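Local coordinates for thiamin pyrophosphokinase (Geobacillus thermodenitrificans, PDB 3K94), which catalyses the transfer of a diphosphate group from ATP to thiamine, making thiamine diphosphate, the cofactor form of vitamin B1, at residues Glu159-Phe164 with Gly202-Ile207. Residues are numbered along the deposited sequence; the frame is centred on the assembly and turned at random.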
loop_
_atom_site.group_PDB
_atom_site.type_symbol
_atom_site.label_atom_id
_atom_site.label_comp_id
_atom_site.label_asym_id
_atom_site.label_seq_id
_atom_site.Cartn_x
_atom_site.Cartn_y
_atom_site.Cartn_z
ATOM N N GLU B 159 13.330 -6.430 -11.732
ATOM C CA GLU B 159 13.066 -6.032 -13.109
ATOM C C GLU B 159 12.437 -7.170 -13.922
ATOM O O GLU B 159 11.571 -6.945 -14.773
ATOM C CB GLU B 159 14.344 -5.525 -13.780
ATOM C CG GLU B 159 14.099 -4.385 -14.742
ATOM C CD GLU B 159 13.263 -3.278 -14.116
ATOM O OE1 GLU B 159 13.423 -3.021 -12.899
ATOM O OE2 GLU B 159 12.445 -2.667 -14.837
ATOM N N THR B 160 12.873 -8.395 -13.663
ATOM C CA THR B 160 12.265 -9.538 -14.323
ATOM C C THR B 160 12.085 -10.680 -13.338
ATOM O O THR B 160 12.769 -10.753 -12.320
ATOM C CB THR B 160 13.080 -10.018 -15.554
ATOM O OG1 THR B 160 14.186 -10.815 -15.128
ATOM C CG2 THR B 160 13.600 -8.836 -16.364
ATOM N N VAL B 161 11.130 -11.546 -13.638
ATOM C CA VAL B 161 10.895 -12.761 -12.871
ATOM C C VAL B 161 10.764 -13.900 -13.870
ATOM O O VAL B 161 9.853 -13.902 -14.698
ATOM C CB VAL B 161 9.612 -12.660 -12.037
ATOM C CG1 VAL B 161 9.165 -14.046 -11.576
ATOM C CG2 VAL B 161 9.821 -11.718 -10.836
ATOM N N ALA B 162 11.684 -14.858 -13.808
ATOM C CA ALA B 162 11.742 -15.899 -14.834
ATOM C C ALA B 162 11.026 -17.176 -14.439
ATOM O O ALA B 162 10.889 -17.491 -13.250
ATOM C CB ALA B 162 13.187 -16.197 -15.222
ATOM N N GLU B 163 10.579 -17.891 -15.470
ATOM C CA GLU B 163 9.934 -19.190 -15.365
ATOM C C GLU B 163 8.840 -19.220 -14.310
ATOM O O GLU B 163 8.752 -20.150 -13.514
ATOM C CB GLU B 163 10.962 -20.295 -15.115
ATOM C CG GLU B 163 12.082 -20.355 -16.144
ATOM C CD GLU B 163 13.112 -21.421 -15.802
ATOM O OE1 GLU B 163 12.704 -22.538 -15.419
ATOM O OE2 GLU B 163 14.325 -21.144 -15.904
ATOM N N PHE B 164 7.999 -18.195 -14.310
ATOM C CA PHE B 164 6.875 -18.168 -13.399
ATOM C C PHE B 164 5.862 -19.257 -13.779
ATOM O O PHE B 164 5.426 -19.338 -14.923
ATOM C CB PHE B 164 6.235 -16.788 -13.399
ATOM C CG PHE B 164 5.182 -16.631 -12.367
ATOM C CD1 PHE B 164 5.502 -16.740 -11.020
ATOM C CD2 PHE B 164 3.868 -16.387 -12.726
ATOM C CE1 PHE B 164 4.527 -16.605 -10.054
ATOM C CE2 PHE B 164 2.895 -16.235 -11.759
ATOM C CZ PHE B 164 3.231 -16.341 -10.417
ATOM N N GLY B 202 14.645 -13.776 -9.793
ATOM C CA GLY B 202 14.020 -12.517 -9.431
ATOM C C GLY B 202 13.350 -12.499 -8.069
ATOM O O GLY B 202 13.603 -13.361 -7.225
ATOM N N ILE B 203 12.489 -11.505 -7.864
ATOM C CA ILE B 203 11.835 -11.285 -6.581
ATOM C C ILE B 203 10.378 -10.934 -6.812
ATOM O O ILE B 203 10.070 -10.014 -7.565
ATOM C CB ILE B 203 12.481 -10.131 -5.803
ATOM C CG1 ILE B 203 13.991 -10.338 -5.673
ATOM C CG2 ILE B 203 11.842 -9.988 -4.416
ATOM C CD1 ILE B 203 14.651 -9.282 -4.828
ATOM N N LEU B 204 9.476 -11.641 -6.147
ATOM C CA LEU B 204 8.064 -11.548 -6.493
ATOM C C LEU B 204 7.179 -11.300 -5.285
ATOM O O LEU B 204 7.343 -11.936 -4.238
ATOM C CB LEU B 204 7.618 -12.834 -7.183
ATOM C CG LEU B 204 6.186 -12.886 -7.701
ATOM C CD1 LEU B 204 6.099 -12.109 -9.007
ATOM C CD2 LEU B 204 5.746 -14.326 -7.916
HETATM N N MSE B 205 6.227 -10.388 -5.439
HETATM C CA MSE B 205 5.285 -10.098 -4.373
HETATM C C MSE B 205 3.969 -10.818 -4.593
HETATM O O MSE B 205 3.423 -10.794 -5.692
HETATM C CB MSE B 205 5.043 -8.589 -4.277
HETATM C CG MSE B 205 3.996 -8.214 -3.250
HETATM SE SE MSE B 205 3.733 -6.269 -3.045
HETATM C CE MSE B 205 3.601 -5.765 -4.918
HETATM N N MSE B 206 3.455 -11.462 -3.549
HETATM C CA MSE B 206 2.100 -11.999 -3.608
HETATM C C MSE B 206 1.166 -11.295 -2.638
HETATM O O MSE B 206 1.501 -11.105 -1.477
HETATM C CB MSE B 206 2.060 -13.503 -3.333
HETATM C CG MSE B 206 0.624 -14.053 -3.345
HETATM SE SE MSE B 206 0.447 -15.999 -3.042
HETATM C CE MSE B 206 1.392 -16.158 -1.321
ATOM N N ILE B 207 -0.007 -10.905 -3.122
ATOM C CA ILE B 207 -1.050 -10.416 -2.238
ATOM C C ILE B 207 -2.304 -11.269 -2.383
ATOM O O ILE B 207 -2.816 -11.445 -3.484
ATOM C CB ILE B 207 -1.375 -8.938 -2.499
ATOM C CG1 ILE B 207 -0.147 -8.069 -2.209
ATOM C CG2 ILE B 207 -2.558 -8.504 -1.627
ATOM C CD1 ILE B 207 -0.220 -6.658 -2.811
#
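Leu204 sends its two methyls to different partners on 159-164. CD2 comes within 3.4 Å of Phe164 CE1 and 3.9 Å of Phe164 CD1, reaching the ring obliquely, and the two side chains cross at about a right angle. CD1 meets Val161 CG2 more loosely, at 4.2 Å. That same Val161 methyl also lies 3.7 Å from Ile203 O, placing it against the backbone as well as the leucine. With CG anti to the backbone N (chi1 -173°), the Phe164 ring is carried out so that CE1 meets the leucine methyl. At the other end the contact is made by main chain: Gly202, without a side chain, brings its CA to 3.6 Å from Thr160 O.

Ser158 OG ties the two segments together indirectly, hydrogen-bonding both Thr160 O and Ile203 N. Farther out, Phe199 packs on Val161 and Leu204, while Tyr154 touches Leu204 and meets Phe164 edge-to-face. The contact therefore joins the short strand 160-161, antiparallel to 178-179, and its following loop to strand 204-209 of the large mixed sheet and the residues just before it, a partly buried contact, apolar at Val161, Phe164 and Leu204, in the all-beta, vitamin B1-binding part of the thiamin pyrophosphokinase fold.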